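Local coordinates for CsuC (Acinetobacter baumannii, PDB 6FJY), which probably acts as the periplasmic chaperone of archaic chaperone-usher Csu pili, holding the tip adhesin subunit CsuE in a pre-assembly complex, at residues 149-154 and 161-166; 43-48 and 202-207. One frame throughout, in Å; residues are numbered along the deposited sequence.

Interaction 1 of 2, residues 149-154 and 161-166; sequences LQWSVR and SELYLK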
ATOM      1  N   LEU A 149      -8.900  14.912 -18.997  1.00 58.31           N
ATOM      2  CA  LEU A 149     -10.190  14.243 -19.081  1.00 71.74           C
ATOM      3  C   LEU A 149     -11.208  15.083 -19.842  1.00 77.96           C
ATOM      4  O   LEU A 149     -11.322  16.294 -19.632  1.00 72.14           O
ATOM      5  CB  LEU A 149     -10.733  13.899 -17.687  1.00 57.85           C
ATOM      6  CG  LEU A 149      -9.838  13.014 -16.820  1.00 58.03           C
ATOM      7  CD1 LEU A 149     -10.520  12.630 -15.512  1.00 64.63           C
ATOM      8  CD2 LEU A 149      -9.428  11.768 -17.579  1.00 61.31           C
ATOM      9  N   GLN A 150     -11.957  14.407 -20.707  1.00 78.29           N
ATOM     10  CA  GLN A 150     -13.071  14.986 -21.433  1.00 75.55           C
ATOM     11  C   GLN A 150     -14.273  14.071 -21.281  1.00 61.74           C
ATOM     12  O   GLN A 150     -14.132  12.867 -21.062  1.00 54.12           O
ATOM     13  CB  GLN A 150     -12.727  15.167 -22.916  1.00 81.42           C
ATOM     14  CG  GLN A 150     -11.999  16.447 -23.219  1.00 80.09           C
ATOM     15  CD  GLN A 150     -11.417  16.460 -24.606  1.00 82.64           C
ATOM     16  OE1 GLN A 150     -11.869  15.733 -25.489  1.00 77.63           O
ATOM     17  NE2 GLN A 150     -10.380  17.266 -24.799  1.00 98.23           N
ATOM     18  N   TRP A 151     -15.455  14.664 -21.354  1.00 66.07           N
ATOM     19  CA  TRP A 151     -16.702  13.934 -21.227  1.00 71.49           C
ATOM     20  C   TRP A 151     -17.613  14.253 -22.406  1.00 85.31           C
ATOM     21  O   TRP A 151     -17.390  15.201 -23.162  1.00 69.40           O
ATOM     22  CB  TRP A 151     -17.415  14.240 -19.902  1.00 69.94           C
ATOM     23  CG  TRP A 151     -18.004  15.615 -19.812  1.00 77.20           C
ATOM     24  CD1 TRP A 151     -17.368  16.751 -19.431  1.00 71.33           C
ATOM     25  CD2 TRP A 151     -19.360  15.984 -20.079  1.00 81.23           C
ATOM     26  NE1 TRP A 151     -18.237  17.807 -19.442  1.00 76.75           N
ATOM     27  CE2 TRP A 151     -19.468  17.366 -19.844  1.00 84.07           C
ATOM     28  CE3 TRP A 151     -20.491  15.281 -20.497  1.00 93.87           C
ATOM     29  CZ2 TRP A 151     -20.661  18.065 -20.022  1.00 95.46           C
ATOM     30  CZ3 TRP A 151     -21.675  15.974 -20.672  1.00 99.04           C
ATOM     31  CH2 TRP A 151     -21.750  17.351 -20.434  1.00 99.35           C
ATOM     32  N   SER A 152     -18.633  13.415 -22.557  1.00 99.36           N
ATOM     33  CA  SER A 152     -19.699  13.520 -23.541  1.00 99.45           C
ATOM     34  C   SER A 152     -20.765  12.514 -23.143  1.00 98.81           C
ATOM     35  O   SER A 152     -20.456  11.467 -22.566  1.00 84.04           O
ATOM     36  CB  SER A 152     -19.209  13.256 -24.972  1.00 95.06           C
ATOM     37  OG  SER A 152     -19.001  11.875 -25.202  1.00 91.16           O
ATOM     38  N   VAL A 153     -22.014  12.837 -23.455  1.00111.05           N
ATOM     39  CA  VAL A 153     -23.153  11.992 -23.119  1.00101.15           C
ATOM     40  C   VAL A 153     -23.876  11.665 -24.413  1.00 99.04           C
ATOM     41  O   VAL A 153     -24.371  12.566 -25.099  1.00 97.12           O
ATOM     42  CB  VAL A 153     -24.110  12.665 -22.122  1.00 95.45           C
ATOM     43  CG1 VAL A 153     -25.362  11.820 -21.957  1.00 90.78           C
ATOM     44  CG2 VAL A 153     -23.434  12.873 -20.779  1.00 96.21           C
ATOM     45  N   ARG A 154     -23.915  10.383 -24.756  1.00102.30           N
ATOM     46  CA  ARG A 154     -24.650   9.916 -25.919  1.00119.54           C
ATOM     47  C   ARG A 154     -25.510   8.744 -25.471  1.00114.77           C
ATOM     48  O   ARG A 154     -25.008   7.808 -24.842  1.00113.47           O
ATOM     49  CB  ARG A 154     -23.691   9.507 -27.049  1.00129.08           C
ATOM     50  CG  ARG A 154     -23.028  10.687 -27.782  1.00132.10           C
ATOM     51  CD  ARG A 154     -21.935  10.210 -28.741  1.00130.31           C
ATOM     52  NE  ARG A 154     -21.356  11.291 -29.540  1.00126.24           N
ATOM     53  CZ  ARG A 154     -20.276  11.990 -29.199  1.00118.61           C
ATOM     54  NH1 ARG A 154     -19.634  11.723 -28.070  1.00108.62           N
ATOM     55  NH2 ARG A 154     -19.828  12.952 -29.996  1.00125.11           N
ATOM     56  N   SER A 161     -29.050   6.125 -20.979  1.00131.16           N
ATOM     57  CA  SER A 161     -28.054   7.180 -21.083  1.00120.34           C
ATOM     58  C   SER A 161     -26.742   6.693 -20.492  1.00112.33           C
ATOM     59  O   SER A 161     -26.730   5.973 -19.488  1.00112.66           O
ATOM     60  CB  SER A 161     -28.513   8.455 -20.367  1.00115.29           C
ATOM     61  OG  SER A 161     -29.666   9.001 -20.983  1.00113.33           O
ATOM     62  N   GLU A 162     -25.638   7.084 -21.123  1.00109.24           N
ATOM     63  CA  GLU A 162     -24.316   6.656 -20.689  1.00 95.04           C
ATOM     64  C   GLU A 162     -23.332   7.812 -20.780  1.00 89.20           C
ATOM     65  O   GLU A 162     -23.248   8.481 -21.815  1.00 71.30           O
ATOM     66  CB  GLU A 162     -23.822   5.477 -21.541  1.00 92.90           C
ATOM     67  CG  GLU A 162     -24.548   4.158 -21.304  1.00 86.87           C
ATOM     68  CD  GLU A 162     -23.965   3.026 -22.138  1.00 90.85           C
ATOM     69  OE1 GLU A 162     -23.319   3.313 -23.167  1.00 94.99           O
ATOM     70  OE2 GLU A 162     -24.128   1.848 -21.756  1.00 93.85           O
ATOM     71  N   LEU A 163     -22.600   8.046 -19.689  1.00 87.07           N
ATOM     72  CA  LEU A 163     -21.584   9.083 -19.626  1.00 72.28           C
ATOM     73  C   LEU A 163     -20.265   8.515 -20.129  1.00 77.53           C
ATOM     74  O   LEU A 163     -19.821   7.463 -19.662  1.00 68.22           O
ATOM     75  CB  LEU A 163     -21.411   9.612 -18.201  1.00 73.54           C
ATOM     76  CG  LEU A 163     -20.254  10.606 -18.008  1.00 72.36           C
ATOM     77  CD1 LEU A 163     -20.440  11.841 -18.845  1.00 67.67           C
ATOM     78  CD2 LEU A 163     -20.059  10.968 -16.542  1.00 86.44           C
ATOM     79  N   TYR A 164     -19.635   9.223 -21.058  1.00 87.23           N
ATOM     80  CA  TYR A 164     -18.353   8.826 -21.625  1.00 77.27           C
ATOM     81  C   TYR A 164     -17.270   9.735 -21.057  1.00 72.89           C
ATOM     82  O   TYR A 164     -17.417  10.960 -21.073  1.00 66.19           O
ATOM     83  CB  TYR A 164     -18.371   8.926 -23.156  1.00 77.13           C
ATOM     84  CG  TYR A 164     -19.250   7.919 -23.881  1.00 74.05           C
ATOM     85  CD1 TYR A 164     -20.638   7.995 -23.816  1.00 91.45           C
ATOM     86  CD2 TYR A 164     -18.692   6.922 -24.664  1.00 67.34           C
ATOM     87  CE1 TYR A 164     -21.441   7.085 -24.490  1.00100.77           C
ATOM     88  CE2 TYR A 164     -19.482   6.016 -25.340  1.00 77.21           C
ATOM     89  CZ  TYR A 164     -20.854   6.098 -25.255  1.00 91.80           C
ATOM     90  OH  TYR A 164     -21.630   5.186 -25.937  1.00 93.30           O
ATOM     91  N   LEU A 165     -16.187   9.136 -20.566  1.00 61.17           N
ATOM     92  CA  LEU A 165     -15.030   9.869 -20.072  1.00 65.68           C
ATOM     93  C   LEU A 165     -13.803   9.449 -20.866  1.00 65.02           C
ATOM     94  O   LEU A 165     -13.539   8.253 -21.021  1.00 50.96           O
ATOM     95  CB  LEU A 165     -14.809   9.612 -18.582  1.00 67.61           C
ATOM     96  CG  LEU A 165     -15.337  10.647 -17.586  1.00 71.90           C
ATOM     97  CD1 LEU A 165     -16.557  11.336 -18.115  1.00 72.69           C
ATOM     98  CD2 LEU A 165     -15.642   9.980 -16.246  1.00 62.89           C
ATOM     99  N   LYS A 166     -13.060  10.426 -21.372  1.00 64.94           N
ATOM    100  CA  LYS A 166     -11.863  10.150 -22.146  1.00 66.33           C
ATOM    101  C   LYS A 166     -10.654  10.735 -21.431  1.00 52.49           C
ATOM    102  O   LYS A 166     -10.718  11.832 -20.877  1.00 50.95           O
ATOM    103  CB  LYS A 166     -11.957  10.723 -23.568  1.00 69.68           C
ATOM    104  CG  LYS A 166     -10.699  10.483 -24.388  1.00 72.36           C
ATOM    105  CD  LYS A 166     -10.775  11.088 -25.783  1.00 71.51           C
ATOM    106  CE  LYS A 166     -11.772  10.391 -26.674  1.00 82.50           C
ATOM    107  NZ  LYS A 166     -11.920  11.152 -27.954  1.00 92.93           N
TER

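Interaction 2 of 2, residues 43-48 and 202-207; sequences DGLKDN and TVKFAI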
ATOM      1  N   ASP A  43     -10.473  -1.108 -23.458  1.00 69.79           N
ATOM      2  CA  ASP A  43     -10.848  -1.194 -24.858  1.00 67.28           C
ATOM      3  C   ASP A  43     -12.294  -1.663 -24.944  1.00 79.49           C
ATOM      4  O   ASP A  43     -12.736  -2.504 -24.158  1.00 81.36           O
ATOM      5  CB  ASP A  43      -9.921  -2.153 -25.606  1.00 73.30           C
ATOM      6  CG  ASP A  43      -8.504  -1.614 -25.739  1.00 90.66           C
ATOM      7  OD1 ASP A  43      -8.334  -0.374 -25.751  1.00 95.66           O
ATOM      8  OD2 ASP A  43      -7.561  -2.429 -25.807  1.00 92.57           O
ATOM      9  N   GLY A  44     -13.027  -1.119 -25.906  1.00101.13           N
ATOM     10  CA  GLY A  44     -14.455  -1.348 -25.967  1.00 96.98           C
ATOM     11  C   GLY A  44     -15.233  -0.559 -24.944  1.00 88.28           C
ATOM     12  O   GLY A  44     -16.373  -0.916 -24.627  1.00 76.56           O
ATOM     13  N   LEU A  45     -14.635   0.519 -24.428  1.00 87.68           N
ATOM     14  CA  LEU A  45     -15.252   1.422 -23.454  1.00 79.80           C
ATOM     15  C   LEU A  45     -15.609   0.714 -22.148  1.00 77.96           C
ATOM     16  O   LEU A  45     -16.514   1.137 -21.426  1.00 72.14           O
ATOM     17  CB  LEU A  45     -16.477   2.116 -24.055  1.00 80.93           C
ATOM     18  CG  LEU A  45     -16.215   3.354 -24.918  1.00 74.43           C
ATOM     19  CD1 LEU A  45     -14.869   3.308 -25.633  1.00 73.85           C
ATOM     20  CD2 LEU A  45     -17.324   3.501 -25.923  1.00 78.60           C
ATOM     21  N   LYS A  46     -14.879  -0.346 -21.816  1.00 80.53           N
ATOM     22  CA  LYS A  46     -15.113  -1.076 -20.581  1.00 69.74           C
ATOM     23  C   LYS A  46     -13.828  -1.750 -20.153  1.00 65.59           C
ATOM     24  O   LYS A  46     -12.905  -1.938 -20.951  1.00 51.14           O
ATOM     25  CB  LYS A  46     -16.235  -2.104 -20.747  1.00 69.16           C
ATOM     26  CG  LYS A  46     -15.993  -3.094 -21.881  1.00 79.94           C
ATOM     27  CD  LYS A  46     -16.783  -4.389 -21.711  1.00 85.79           C
ATOM     28  CE  LYS A  46     -16.500  -5.349 -22.858  1.00 93.25           C
ATOM     29  NZ  LYS A  46     -15.041  -5.503 -23.111  1.00102.57           N
ATOM     30  N   ASP A  47     -13.799  -2.135 -18.879  1.00 71.64           N
ATOM     31  CA  ASP A  47     -12.629  -2.757 -18.278  1.00 61.86           C
ATOM     32  C   ASP A  47     -12.506  -4.196 -18.756  1.00 65.96           C
ATOM     33  O   ASP A  47     -13.425  -5.002 -18.575  1.00 74.85           O
ATOM     34  CB  ASP A  47     -12.735  -2.710 -16.754  1.00 47.48           C
ATOM     35  CG  ASP A  47     -12.780  -1.287 -16.210  1.00 57.78           C
ATOM     36  OD1 ASP A  47     -11.739  -0.604 -16.257  1.00 48.61           O
ATOM     37  OD2 ASP A  47     -13.856  -0.847 -15.749  1.00 51.33           O
ATOM     38  N   ASN A  48     -11.362  -4.512 -19.352  1.00 61.92           N
ATOM     39  CA  ASN A  48     -11.017  -5.851 -19.793  1.00 58.59           C
ATOM     40  C   ASN A  48      -9.731  -6.281 -19.106  1.00 62.33           C
ATOM     41  O   ASN A  48      -8.858  -5.455 -18.818  1.00 46.47           O
ATOM     42  CB  ASN A  48     -10.834  -5.902 -21.292  1.00 61.54           C
ATOM     43  CG  ASN A  48     -11.993  -5.301 -22.012  1.00 75.52           C
ATOM     44  OD1 ASN A  48     -13.118  -5.784 -21.905  1.00 73.39           O
ATOM     45  ND2 ASN A  48     -11.744  -4.211 -22.724  1.00 79.42           N
ATOM     46  N   THR A 202     -10.832   5.545 -23.113  1.00 64.86           N
ATOM     47  CA  THR A 202     -12.172   6.081 -22.930  1.00 72.49           C
ATOM     48  C   THR A 202     -13.036   4.992 -22.313  1.00 69.59           C
ATOM     49  O   THR A 202     -12.934   3.822 -22.701  1.00 49.91           O
ATOM     50  CB  THR A 202     -12.802   6.556 -24.263  1.00 77.20           C
ATOM     51  OG1 THR A 202     -12.003   7.593 -24.852  1.00 62.97           O
ATOM     52  CG2 THR A 202     -14.235   7.068 -24.053  1.00 53.16           C
ATOM     53  N   VAL A 203     -13.862   5.373 -21.327  1.00 64.73           N
ATOM     54  CA  VAL A 203     -14.809   4.458 -20.704  1.00 53.68           C
ATOM     55  C   VAL A 203     -16.161   5.140 -20.605  1.00 56.56           C
ATOM     56  O   VAL A 203     -16.271   6.365 -20.678  1.00 63.43           O
ATOM     57  CB  VAL A 203     -14.367   3.983 -19.307  1.00 66.68           C
ATOM     58  CG1 VAL A 203     -13.583   2.704 -19.425  1.00 77.51           C
ATOM     59  CG2 VAL A 203     -13.568   5.055 -18.608  1.00 71.94           C
ATOM     60  N   LYS A 204     -17.198   4.323 -20.417  1.00 68.72           N
ATOM     61  CA  LYS A 204     -18.564   4.817 -20.306  1.00 84.57           C
ATOM     62  C   LYS A 204     -19.236   4.248 -19.062  1.00 83.19           C
ATOM     63  O   LYS A 204     -18.894   3.159 -18.593  1.00 68.01           O
ATOM     64  CB  LYS A 204     -19.392   4.502 -21.560  1.00 91.62           C
ATOM     65  CG  LYS A 204     -19.290   3.080 -22.088  1.00100.84           C
ATOM     66  CD  LYS A 204     -20.086   2.963 -23.383  1.00110.39           C
ATOM     67  CE  LYS A 204     -20.060   1.562 -23.964  1.00116.86           C
ATOM     68  NZ  LYS A 204     -20.885   1.484 -25.213  1.00123.00           N
ATOM     69  N   PHE A 205     -20.201   5.001 -18.531  1.00 93.45           N
ATOM     70  CA  PHE A 205     -20.881   4.596 -17.306  1.00 93.29           C
ATOM     71  C   PHE A 205     -22.393   4.641 -17.487  1.00 97.10           C
ATOM     72  O   PHE A 205     -22.888   4.857 -18.597  1.00 89.96           O
ATOM     73  CB  PHE A 205     -20.496   5.531 -16.157  1.00 96.78           C
ATOM     74  CG  PHE A 205     -19.081   5.381 -15.691  1.00 95.57           C
ATOM     75  CD1 PHE A 205     -18.417   4.172 -15.791  1.00 98.73           C
ATOM     76  CD2 PHE A 205     -18.406   6.467 -15.165  1.00 96.56           C
ATOM     77  CE1 PHE A 205     -17.104   4.047 -15.363  1.00 89.77           C
ATOM     78  CE2 PHE A 205     -17.097   6.348 -14.737  1.00 95.17           C
ATOM     79  CZ  PHE A 205     -16.443   5.136 -14.838  1.00 82.90           C
ATOM     80  N   ALA A 206     -23.128   4.445 -16.395  1.00103.88           N
ATOM     81  CA  ALA A 206     -24.586   4.413 -16.393  1.00 99.93           C
ATOM     82  C   ALA A 206     -25.087   5.635 -15.635  1.00 96.74           C
ATOM     83  O   ALA A 206     -24.730   5.823 -14.467  1.00 96.06           O
ATOM     84  CB  ALA A 206     -25.104   3.122 -15.758  1.00109.61           C
ATOM     85  N   ILE A 207     -25.913   6.459 -16.283  1.00106.30           N
ATOM     86  CA  ILE A 207     -26.357   7.705 -15.659  1.00108.50           C
ATOM     87  C   ILE A 207     -27.804   8.021 -16.011  1.00120.83           C
ATOM     88  O   ILE A 207     -28.523   7.186 -16.575  1.00121.78           O
ATOM     89  CB  ILE A 207     -25.451   8.888 -16.057  1.00100.62           C
ATOM     90  CG1 ILE A 207     -25.274   8.944 -17.574  1.00 92.39           C
ATOM     91  CG2 ILE A 207     -24.099   8.817 -15.352  1.00100.77           C
ATOM     92  CD1 ILE A 207     -26.037  10.053 -18.223  1.00 94.61           C
TER

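Interaction 1 of 2, residues 149-154 and 161-166
K166 and Y164 meet Q150 and S152 across an antiparallel beta hairpin in the second Ig-like domain of this chaperone, and they show how one strand pair can serve two unlike surfaces. The strands 149-154 and 162-166 run at 158° to each other. In the hydrogen-bonded pair Q150 with K166, K166 N donates to Q150 O at 2.7 Å, and Q150 N returns a bond to K166 O. S152 and Y164 form the next such pair, where Y164 N reaches S152 O at 2.8 Å, nearly along the C=O axis. The side chains of Q150, S152, Y164 and K166 share one face, S152 buried and the other three partly exposed. K166 has CG anti to its backbone N (chi1 178°), and its chain then bends at the third torsion, which carries the ammonium group clear of strand 149-154. Y164 packs CB on S152 OG at 3.6 Å, and CG anti to the carbonyl carbon (chi1 -69°) lays its ring along the neighbouring strand, its edge at the carbonyl oxygens of S152 and R154. The opposite face is apolar: CD1 of L165 packs on CB of W151 at 3.5 Å, while L163 crosses both W151 and V153 at about a right angle. I236 of strand 232-238 touches W151 and L165 on this side. L163 CD1 reaches two apolar partners, 3.8 Å from W151 CE3 and 3.7 Å from V153 CG2.

Interaction 2 of 2, residues 43-48 and 202-207
By CA position the nearest pair between 43-48 and 202-207 is L45 and V203, 4.1 Å apart, where a loop of the PapD-like N-terminal domain meets the edge strand 201-204 of the second domain's sheet. No beta ladder forms. G44 and L45 both have positive phi, and this turn presents the backbone of L45 to the strand. K204 N makes a weak hydrogen bond to L45 O at 3.4 Å, and a CA-H...O contact, almost straight at 179°, joins L45 CA to T202 O. Thus one residue of the loop spans T202 to K204. Its side chain does most of the remaining work. L45 lies alongside T202, pointing the same way, with CD1 4.1 Å from T202 CB; its CD2 branch instead meets the methylenes of K204. That lysine has CG between its backbone N and carbonyl carbon (chi1 47°) and is extended beyond, so its aliphatic length crosses L45 at about a right angle. Y164 of strand 162-167 touches both L45 and K204. V203 points its side chain away from the loop, yet CG1 lies against the carbonyl of L45. At the crossing, K204 CG and CE each lie 3.6 Å from L45 CB.

Overall arrangement
Interactions 1 and 2 share the sheet of the second domain, one as a contact within that domain and the other as a contact between domains. Interaction 1 pairs strand 149-154 with 162-167, and strand 162-167 also pairs with 201-204, the strand that interaction 2 brings against the N-terminal domain. Their centres are 9 Å apart. Two probable backbone hydrogen bonds link them directly, from L165 N to V203 O (2.8 Å) and from F205 N to L163 O (2.7 Å). Side chains add to the link, with K166 CG against T202 OG1 at 3.2 Å. Along the sequence, the hairpin falls between the two segments of interaction 2. Neither contact touches the other protein chain of the assembly.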